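Local atomic coordinates of uncharacterized protein (Aeropyrum pernix, PDB entry 3P1Z), a protein that is uncharacterised but probably binds nucleic acid and may act as a tRNA-intron lyase. Residues Pro49-Ser57 / Ala86-Arg94; Arg115-Glu124 / Asn144-Arg154. All blocks are in the same frame, centred on the assembly; numbering follows the deposited sequence.

Contact 1. Residues Pro49-Ser57 / Ala86-Arg94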
loop_
_atom_site.group_PDB
_atom_site.type_symbol
_atom_site.label_atom_id
_atom_site.label_comp_id
_atom_site.label_asym_id
_atom_site.label_seq_id
_atom_site.Cartn_x
_atom_site.Cartn_y
_atom_site.Cartn_z
ATOM N N PRO A 49 2.469 -16.533 33.530
ATOM C CA PRO A 49 2.298 -15.076 33.521
ATOM C C PRO A 49 1.214 -14.567 32.580
ATOM O O PRO A 49 0.496 -13.635 32.931
ATOM C CB PRO A 49 3.670 -14.572 33.065
ATOM C CG PRO A 49 4.610 -15.586 33.544
ATOM C CD PRO A 49 3.891 -16.905 33.430
ATOM N N LEU A 50 1.104 -15.143 31.393
ATOM C CA LEU A 50 0.078 -14.680 30.480
ATOM C C LEU A 50 -1.252 -15.235 30.942
ATOM O O LEU A 50 -2.237 -14.509 31.012
ATOM C CB LEU A 50 0.383 -15.071 29.031
ATOM C CG LEU A 50 1.672 -14.467 28.442
ATOM C CD1 LEU A 50 2.180 -15.304 27.297
ATOM C CD2 LEU A 50 1.517 -13.003 28.019
ATOM N N GLU A 51 -1.287 -16.517 31.279
ATOM C CA GLU A 51 -2.526 -17.088 31.775
ATOM C C GLU A 51 -3.010 -16.291 32.989
ATOM O O GLU A 51 -4.209 -16.179 33.248
ATOM C CB GLU A 51 -2.351 -18.564 32.109
ATOM C CG GLU A 51 -3.674 -19.289 32.204
ATOM C CD GLU A 51 -4.542 -19.075 30.980
ATOM O OE1 GLU A 51 -3.981 -18.893 29.883
ATOM O OE2 GLU A 51 -5.782 -19.093 31.113
ATOM N N ALA A 52 -2.053 -15.705 33.698
ATOM C CA ALA A 52 -2.294 -14.991 34.942
ATOM C C ALA A 52 -2.822 -13.596 34.671
ATOM O O ALA A 52 -3.683 -13.082 35.389
ATOM C CB ALA A 52 -1.004 -14.921 35.748
ATOM N N ALA A 53 -2.275 -12.978 33.632
ATOM C CA ALA A 53 -2.785 -11.707 33.154
ATOM C C ALA A 53 -4.176 -11.936 32.578
ATOM O O ALA A 53 -5.062 -11.099 32.745
ATOM C CB ALA A 53 -1.864 -11.107 32.105
ATOM N N TYR A 54 -4.370 -13.079 31.916
ATOM C CA TYR A 54 -5.647 -13.363 31.269
ATOM C C TYR A 54 -6.743 -13.504 32.289
ATOM O O TYR A 54 -7.725 -12.763 32.265
ATOM C CB TYR A 54 -5.605 -14.648 30.453
ATOM C CG TYR A 54 -6.969 -15.033 29.911
ATOM C CD1 TYR A 54 -7.818 -14.071 29.389
ATOM C CD2 TYR A 54 -7.405 -16.355 29.913
ATOM C CE1 TYR A 54 -9.056 -14.409 28.889
ATOM C CE2 TYR A 54 -8.641 -16.701 29.411
ATOM C CZ TYR A 54 -9.461 -15.724 28.894
ATOM O OH TYR A 54 -10.704 -16.059 28.386
ATOM N N GLN A 55 -6.578 -14.480 33.177
ATOM C CA GLN A 55 -7.617 -14.793 34.148
ATOM C C GLN A 55 -7.917 -13.557 35.020
ATOM O O GLN A 55 -9.031 -13.389 35.504
ATOM C CB GLN A 55 -7.262 -16.054 34.952
ATOM C CG GLN A 55 -7.199 -17.343 34.100
ATOM C CD GLN A 55 -8.574 -17.964 33.823
ATOM O OE1 GLN A 55 -9.608 -17.370 34.118
ATOM N NE2 GLN A 55 -8.581 -19.163 33.268
ATOM N N ALA A 56 -6.936 -12.671 35.177
ATOM C CA ALA A 56 -7.208 -11.357 35.748
ATOM C C ALA A 56 -8.281 -10.620 34.927
ATOM O O ALA A 56 -9.345 -10.283 35.447
ATOM C CB ALA A 56 -5.923 -10.533 35.846
ATOM N N SER A 57 -8.005 -10.414 33.639
ATOM C CA SER A 57 -8.881 -9.662 32.727
ATOM C C SER A 57 -10.287 -10.245 32.492
ATOM O O SER A 57 -11.115 -9.630 31.813
ATOM C CB SER A 57 -8.182 -9.454 31.374
ATOM O OG SER A 57 -8.372 -10.560 30.501
ATOM N N ALA A 86 0.044 -10.350 24.867
ATOM C CA ALA A 86 -0.985 -10.612 25.875
ATOM C C ALA A 86 -2.381 -10.499 25.285
ATOM O O ALA A 86 -3.285 -11.268 25.621
ATOM C CB ALA A 86 -0.840 -9.630 27.021
ATOM N N LEU A 87 -2.548 -9.502 24.423
ATOM C CA LEU A 87 -3.810 -9.282 23.737
ATOM C C LEU A 87 -4.097 -10.448 22.797
ATOM O O LEU A 87 -5.191 -11.019 22.850
ATOM C CB LEU A 87 -3.813 -7.936 22.994
ATOM C CG LEU A 87 -3.835 -6.697 23.903
ATOM C CD1 LEU A 87 -3.681 -5.377 23.127
ATOM C CD2 LEU A 87 -5.111 -6.698 24.740
ATOM N N VAL A 88 -3.117 -10.818 21.965
ATOM C CA VAL A 88 -3.293 -11.905 20.997
ATOM C C VAL A 88 -3.543 -13.200 21.720
ATOM O O VAL A 88 -4.186 -14.114 21.195
ATOM C CB VAL A 88 -2.040 -12.136 20.132
ATOM C CG1 VAL A 88 -2.295 -13.259 19.142
ATOM C CG2 VAL A 88 -1.643 -10.863 19.419
ATOM N N TYR A 89 -2.988 -13.266 22.923
ATOM C CA TYR A 89 -3.168 -14.391 23.815
ATOM C C TYR A 89 -4.605 -14.407 24.283
ATOM O O TYR A 89 -5.312 -15.395 24.097
ATOM C CB TYR A 89 -2.248 -14.226 25.013
ATOM C CG TYR A 89 -2.210 -15.400 25.942
ATOM C CD1 TYR A 89 -1.127 -16.264 25.938
ATOM C CD2 TYR A 89 -3.244 -15.645 26.834
ATOM C CE1 TYR A 89 -1.072 -17.345 26.798
ATOM C CE2 TYR A 89 -3.196 -16.724 27.695
ATOM C CZ TYR A 89 -2.108 -17.570 27.667
ATOM O OH TYR A 89 -2.032 -18.652 28.503
ATOM N N PHE A 90 -5.037 -13.305 24.887
ATOM C CA PHE A 90 -6.397 -13.222 25.401
ATOM C C PHE A 90 -7.372 -13.627 24.316
ATOM O O PHE A 90 -8.216 -14.496 24.523
ATOM C CB PHE A 90 -6.742 -11.811 25.870
ATOM C CG PHE A 90 -5.929 -11.332 27.027
ATOM C CD1 PHE A 90 -5.127 -12.199 27.740
ATOM C CD2 PHE A 90 -5.990 -10.010 27.423
ATOM C CE1 PHE A 90 -4.372 -11.746 28.804
ATOM C CE2 PHE A 90 -5.251 -9.556 28.495
ATOM C CZ PHE A 90 -4.440 -10.425 29.187
ATOM N N ASP A 91 -7.247 -12.967 23.165
ATOM C CA ASP A 91 -8.065 -13.250 21.999
ATOM C C ASP A 91 -8.072 -14.749 21.777
ATOM O O ASP A 91 -9.131 -15.366 21.662
ATOM C CB ASP A 91 -7.480 -12.545 20.772
ATOM C CG ASP A 91 -8.476 -12.425 19.621
ATOM O OD1 ASP A 91 -9.427 -11.619 19.720
ATOM O OD2 ASP A 91 -8.296 -13.126 18.604
ATOM N N LEU A 92 -6.881 -15.340 21.742
ATOM C CA LEU A 92 -6.759 -16.774 21.515
ATOM C C LEU A 92 -7.369 -17.611 22.639
ATOM O O LEU A 92 -8.001 -18.641 22.380
ATOM C CB LEU A 92 -5.298 -17.167 21.259
ATOM C CG LEU A 92 -4.689 -16.715 19.913
ATOM C CD1 LEU A 92 -3.187 -17.026 19.868
ATOM C CD2 LEU A 92 -5.428 -17.305 18.693
ATOM N N ARG A 93 -7.194 -17.177 23.882
ATOM C CA ARG A 93 -7.863 -17.852 24.987
ATOM C C ARG A 93 -9.371 -17.730 24.810
ATOM O O ARG A 93 -10.089 -18.721 24.886
ATOM C CB ARG A 93 -7.427 -17.284 26.339
ATOM C CG ARG A 93 -5.950 -17.496 26.679
ATOM C CD ARG A 93 -5.600 -18.960 26.971
ATOM N NE ARG A 93 -6.068 -19.435 28.270
ATOM C CZ ARG A 93 -6.994 -20.379 28.443
ATOM N NH1 ARG A 93 -7.568 -20.970 27.401
ATOM N NH2 ARG A 93 -7.346 -20.739 29.668
ATOM N N ARG A 94 -9.848 -16.524 24.537
ATOM C CA ARG A 94 -11.283 -16.327 24.372
ATOM C C ARG A 94 -11.891 -17.210 23.275
ATOM O O ARG A 94 -13.047 -17.620 23.384
ATOM C CB ARG A 94 -11.619 -14.850 24.136
ATOM C CG ARG A 94 -11.004 -13.887 25.158
ATOM C CD ARG A 94 -11.747 -12.552 25.195
ATOM N NE ARG A 94 -10.927 -11.453 25.706
ATOM C CZ ARG A 94 -11.329 -10.180 25.778
ATOM N NH1 ARG A 94 -12.553 -9.838 25.376
ATOM N NH2 ARG A 94 -10.508 -9.244 26.256
#

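Contact 2. Residues Arg115-Glu124 / Asn144-Arg154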
loop_
_atom_site.group_PDB
_atom_site.type_symbol
_atom_site.label_atom_id
_atom_site.label_comp_id
_atom_site.label_asym_id
_atom_site.label_seq_id
_atom_site.Cartn_x
_atom_site.Cartn_y
_atom_site.Cartn_z
ATOM N N ARG A 115 -3.277 -30.000 14.659
ATOM C CA ARG A 115 -2.230 -29.160 14.105
ATOM C C ARG A 115 -1.728 -28.197 15.154
ATOM O O ARG A 115 -2.498 -27.690 15.963
ATOM C CB ARG A 115 -2.714 -28.387 12.875
ATOM C CG ARG A 115 -2.990 -29.261 11.664
ATOM C CD ARG A 115 -3.128 -28.436 10.395
ATOM N NE ARG A 115 -2.899 -29.246 9.198
ATOM C CZ ARG A 115 -1.697 -29.524 8.692
ATOM N NH1 ARG A 115 -0.598 -29.062 9.278
ATOM N NH2 ARG A 115 -1.594 -30.271 7.598
ATOM N N VAL A 116 -0.422 -27.963 15.125
ATOM C CA VAL A 116 0.241 -27.009 15.995
ATOM C C VAL A 116 0.446 -25.727 15.210
ATOM O O VAL A 116 0.919 -25.753 14.078
ATOM C CB VAL A 116 1.620 -27.523 16.455
ATOM C CG1 VAL A 116 2.255 -26.537 17.424
ATOM C CG2 VAL A 116 1.504 -28.909 17.083
ATOM N N TYR A 117 0.102 -24.607 15.835
ATOM C CA TYR A 117 0.078 -23.315 15.179
ATOM C C TYR A 117 1.043 -22.348 15.847
ATOM O O TYR A 117 0.983 -22.120 17.042
ATOM C CB TYR A 117 -1.336 -22.757 15.233
ATOM C CG TYR A 117 -2.290 -23.357 14.222
ATOM C CD1 TYR A 117 -2.431 -22.790 12.966
ATOM C CD2 TYR A 117 -3.060 -24.472 14.525
ATOM C CE1 TYR A 117 -3.300 -23.318 12.032
ATOM C CE2 TYR A 117 -3.938 -25.006 13.601
ATOM C CZ TYR A 117 -4.054 -24.427 12.350
ATOM O OH TYR A 117 -4.923 -24.954 11.417
ATOM N N GLU A 118 1.937 -21.764 15.073
ATOM C CA GLU A 118 2.924 -20.868 15.647
ATOM C C GLU A 118 2.601 -19.445 15.239
ATOM O O GLU A 118 2.637 -19.113 14.056
ATOM C CB GLU A 118 4.327 -21.251 15.174
ATOM C CG GLU A 118 5.409 -20.264 15.544
ATOM C CD GLU A 118 6.792 -20.760 15.164
ATOM O OE1 GLU A 118 7.580 -19.966 14.603
ATOM O OE2 GLU A 118 7.088 -21.953 15.414
ATOM N N VAL A 119 2.282 -18.598 16.210
ATOM C CA VAL A 119 1.854 -17.240 15.896
ATOM C C VAL A 119 2.919 -16.223 16.243
ATOM O O VAL A 119 3.384 -16.161 17.375
ATOM C CB VAL A 119 0.524 -16.844 16.581
ATOM C CG1 VAL A 119 0.036 -15.482 16.064
ATOM C CG2 VAL A 119 -0.547 -17.913 16.375
ATOM N N LEU A 120 3.292 -15.414 15.260
ATOM C CA LEU A 120 4.229 -14.338 15.498
ATOM C C LEU A 120 3.418 -13.085 15.692
ATOM O O LEU A 120 2.534 -12.798 14.886
ATOM C CB LEU A 120 5.168 -14.188 14.312
ATOM C CG LEU A 120 6.203 -13.071 14.376
ATOM C CD1 LEU A 120 7.253 -13.367 15.423
ATOM C CD2 LEU A 120 6.859 -12.908 13.024
ATOM N N VAL A 121 3.705 -12.357 16.771
ATOM C CA VAL A 121 2.993 -11.124 17.107
ATOM C C VAL A 121 3.799 -9.926 16.642
ATOM O O VAL A 121 4.943 -9.768 17.026
ATOM C CB VAL A 121 2.747 -10.994 18.631
ATOM C CG1 VAL A 121 1.860 -9.791 18.947
ATOM C CG2 VAL A 121 2.125 -12.258 19.185
ATOM N N LEU A 122 3.190 -9.089 15.809
ATOM C CA LEU A 122 3.841 -7.887 15.302
ATOM C C LEU A 122 2.977 -6.676 15.592
ATOM O O LEU A 122 1.760 -6.788 15.638
ATOM C CB LEU A 122 4.066 -8.002 13.793
ATOM C CG LEU A 122 4.776 -9.269 13.312
ATOM C CD1 LEU A 122 4.566 -9.452 11.814
ATOM C CD2 LEU A 122 6.239 -9.199 13.654
ATOM N N SER A 123 3.614 -5.521 15.763
ATOM C CA SER A 123 2.941 -4.301 16.206
ATOM C C SER A 123 3.221 -3.077 15.319
ATOM O O SER A 123 4.350 -2.594 15.246
ATOM C CB SER A 123 3.375 -3.965 17.642
ATOM O OG SER A 123 3.631 -5.140 18.399
ATOM N N GLU A 124 2.191 -2.553 14.669
ATOM C CA GLU A 124 2.330 -1.320 13.911
ATOM C C GLU A 124 3.335 -0.410 14.596
ATOM O O GLU A 124 3.261 -0.224 15.801
ATOM C CB GLU A 124 0.983 -0.613 13.815
ATOM C CG GLU A 124 1.036 0.757 13.185
ATOM C CD GLU A 124 -0.348 1.307 12.906
ATOM O OE1 GLU A 124 -0.464 2.509 12.629
ATOM O OE2 GLU A 124 -1.331 0.548 12.957
ATOM N N ASN A 144 7.184 -28.350 11.953
ATOM C CA ASN A 144 5.787 -28.691 11.840
ATOM C C ASN A 144 4.903 -27.793 12.688
ATOM O O ASN A 144 4.150 -28.286 13.515
ATOM C CB ASN A 144 5.539 -30.150 12.219
ATOM C CG ASN A 144 4.414 -30.751 11.427
ATOM O OD1 ASN A 144 3.605 -31.514 11.954
ATOM N ND2 ASN A 144 4.331 -30.378 10.147
ATOM N N HIS A 145 5.020 -26.481 12.509
ATOM C CA HIS A 145 3.945 -25.570 12.887
ATOM C C HIS A 145 3.455 -24.865 11.624
ATOM O O HIS A 145 4.224 -24.654 10.680
ATOM C CB HIS A 145 4.389 -24.513 13.906
ATOM C CG HIS A 145 5.141 -25.058 15.078
ATOM N ND1 HIS A 145 4.945 -26.330 15.564
ATOM C CD2 HIS A 145 6.077 -24.488 15.879
ATOM C CE1 HIS A 145 5.736 -26.528 16.604
ATOM N NE2 HIS A 145 6.432 -25.426 16.815
ATOM N N SER A 146 2.174 -24.519 11.601
ATOM C CA SER A 146 1.631 -23.694 10.537
ATOM C C SER A 146 1.931 -22.249 10.865
ATOM O O SER A 146 1.534 -21.761 11.917
ATOM C CB SER A 146 0.125 -23.885 10.430
ATOM O OG SER A 146 -0.202 -25.257 10.516
ATOM N N PRO A 147 2.607 -21.544 9.947
ATOM C CA PRO A 147 3.102 -20.199 10.241
ATOM C C PRO A 147 1.976 -19.160 10.349
ATOM O O PRO A 147 1.364 -18.797 9.347
ATOM C CB PRO A 147 3.996 -19.881 9.027
ATOM C CG PRO A 147 3.938 -21.100 8.128
ATOM C CD PRO A 147 2.720 -21.852 8.516
ATOM N N ILE A 148 1.702 -18.672 11.549
ATOM C CA ILE A 148 0.666 -17.656 11.680
ATOM C C ILE A 148 1.265 -16.301 12.015
ATOM O O ILE A 148 2.286 -16.213 12.694
ATOM C CB ILE A 148 -0.436 -18.075 12.675
ATOM C CG1 ILE A 148 -1.080 -19.387 12.208
ATOM C CG2 ILE A 148 -1.492 -16.982 12.828
ATOM C CD1 ILE A 148 -1.820 -19.277 10.893
ATOM N N VAL A 149 0.645 -15.249 11.494
ATOM C CA VAL A 149 1.064 -13.886 11.797
ATOM C C VAL A 149 -0.126 -13.099 12.360
ATOM O O VAL A 149 -1.214 -13.057 11.779
ATOM C CB VAL A 149 1.704 -13.194 10.564
ATOM C CG1 VAL A 149 0.722 -12.250 9.889
ATOM C CG2 VAL A 149 2.951 -12.457 10.952
ATOM N N ALA A 150 0.077 -12.510 13.527
ATOM C CA ALA A 150 -0.958 -11.683 14.133
ATOM C C ALA A 150 -0.486 -10.238 14.227
ATOM O O ALA A 150 0.484 -9.921 14.922
ATOM C CB ALA A 150 -1.367 -12.221 15.506
ATOM N N ILE A 151 -1.167 -9.367 13.503
ATOM C CA ILE A 151 -0.819 -7.966 13.520
ATOM C C ILE A 151 -1.798 -7.178 14.354
ATOM O O ILE A 151 -3.003 -7.221 14.147
ATOM C CB ILE A 151 -0.746 -7.396 12.111
ATOM C CG1 ILE A 151 0.320 -8.166 11.334
ATOM C CG2 ILE A 151 -0.431 -5.895 12.155
ATOM C CD1 ILE A 151 -0.125 -8.631 9.998
ATOM N N VAL A 152 -1.252 -6.461 15.316
ATOM C CA VAL A 152 -2.048 -5.631 16.172
ATOM C C VAL A 152 -1.767 -4.221 15.741
ATOM O O VAL A 152 -0.652 -3.750 15.876
ATOM C CB VAL A 152 -1.636 -5.831 17.649
ATOM C CG1 VAL A 152 -2.570 -5.055 18.583
ATOM C CG2 VAL A 152 -1.624 -7.314 17.985
ATOM N N ASP A 153 -2.763 -3.534 15.214
ATOM C CA ASP A 153 -2.526 -2.158 14.811
ATOM C C ASP A 153 -2.413 -1.197 16.003
ATOM O O ASP A 153 -2.638 -1.558 17.168
ATOM C CB ASP A 153 -3.582 -1.659 13.810
ATOM C CG ASP A 153 -4.831 -1.091 14.493
ATOM O OD1 ASP A 153 -5.496 -0.201 13.925
ATOM O OD2 ASP A 153 -5.160 -1.537 15.596
ATOM N N ARG A 154 -2.069 0.040 15.678
ATOM C CA ARG A 154 -1.743 1.041 16.669
ATOM C C ARG A 154 -2.867 1.258 17.663
ATOM O O ARG A 154 -2.640 1.852 18.714
ATOM C CB ARG A 154 -1.379 2.358 15.985
ATOM C CG ARG A 154 -2.542 3.207 15.530
ATOM C CD ARG A 154 -2.003 4.461 14.856
ATOM N NE ARG A 154 -2.991 5.245 14.117
ATOM C CZ ARG A 154 -3.434 4.941 12.901
ATOM N NH1 ARG A 154 -2.997 3.856 12.284
ATOM N NH2 ARG A 154 -4.320 5.712 12.297
HETATM O O HOH W 1 1.180 -28.829 12.879
#

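Contact 1. Residues Pro49-Ser57 / Ala86-Arg94
Glu51 and Arg93 meet because both chains are bent: Glu51 leaves with CG anti to its backbone N (chi1 -162°) and bends at chi2, while Arg93, CG beside its own N, bends at chi2 and again at chi3. The guanidinium is thereby presented side-on, Arg93 NE reaching Glu51 OE1 at 2.7 Å on the syn side and Arg93 NH2 reaching Glu51 OE2 at 2.7 Å from above the carboxylate plane. Tyr89 OH also points at Glu51 OE1, which lies at the edge of the Tyr89 ring, but the modelled separation is too short to be trusted. The paired guanidinium would be expected to favour the charged form of the carboxylate.

Next to this ion pair the helical segments 49-57 and 86-94 pack through rings, their axes 9.8 Å apart at closest approach and crossing at -67°. Leu50 CB sits over one face of the Tyr89 ring, 3.7 Å from its centroid, a CH-pi contact. Arg93 CB does likewise over a face of Tyr54, also 3.7 Å from the centroid. Tyr54 is a knob in the hole formed by Tyr89, Phe90, Arg93 and Arg94. The Phe90 ring approaches Tyr54 obliquely, with centroids 5.6 Å apart, and takes Ser57 OG over one face; that hydroxyl is itself bonded to Tyr54 O.

The contact joins a helix of the SEN2-like N-terminal domain to one of the catalytic C-terminal domain. Helix 68-79 adds Trp69 against Phe90 and Ile76 against Ala53, while Val88 of helix 83-95 packs on strand 146-152.

Contact 2. Residues Arg115-Glu124 / Asn144-Arg154
Glu124 OE1 is gripped twice: Arg154 NH1 reaches its syn lone pair at 2.9 Å, and a basic side chain of a neighbouring subunit forms a second salt bridge with it. These bonds close one end of a parallel strand pair, 115-123 with 146-152, in the mixed sheet of the tRNA-intron endonuclease catalytic domain; helix 130-142 lies between the two strands in sequence, making a beta-alpha-beta crossover. The other carboxylate oxygen, Glu124 OE2, accepts Arg154 N at 2.9 Å from above the carboxylate plane, and Arg154 NH2 hydrogen-bonds to the backbone of a neighbouring subunit. The extended Glu124 chain, CG anti to the backbone N (chi1 173°), carries both oxygens across to Arg154.

Parallel register follows from the backbone ladder, in which each bonded residue of one strand addresses two residues of the other. Leu120 O receives Ala150 N at 2.8 Å with an N-H...O angle of 178°, and Leu122 N goes to Ala150 O at 3.0 Å. On one face, Val119 CG1 meets Ala150 CB at 3.6 Å, and the edge of the Tyr117 ring meets Ile148 CG1. On the other, the Leu122 and Val149 side chains cross at about a right angle, CD1 meeting CG2, while Pro147 and Leu120 face helix 130-142. Glu118 CB packs on His145 CB, and its carboxylate has its salt-bridge partner in Arg104. Near Val116 and Asn144, a water accepts from Val116 N at 2.9 Å and donates to Asn144 O at 3.1 Å.

Contact 1 is the more buried, its centre about 5 Å from the centre of the chain, whereas contact 2 lies about 12 Å from it and is partly buried. Their own centres are about 15 Å apart. They nevertheless touch: Val88 CG2 of helix 83-95 lies 3.7 Å from Val121 CG1, and Val88 CG1 lies 3.9 Å from Ala150 CB, so one helix packs on 49-57 and on the sheet. Contact 1 depends on side chains, with aromatic rings and an ion pair between a buried Glu51 and a partly exposed Arg93; contact 2 depends chiefly on main-chain bonds, and its acid-base pair sits at the strand end, against a neighbouring subunit.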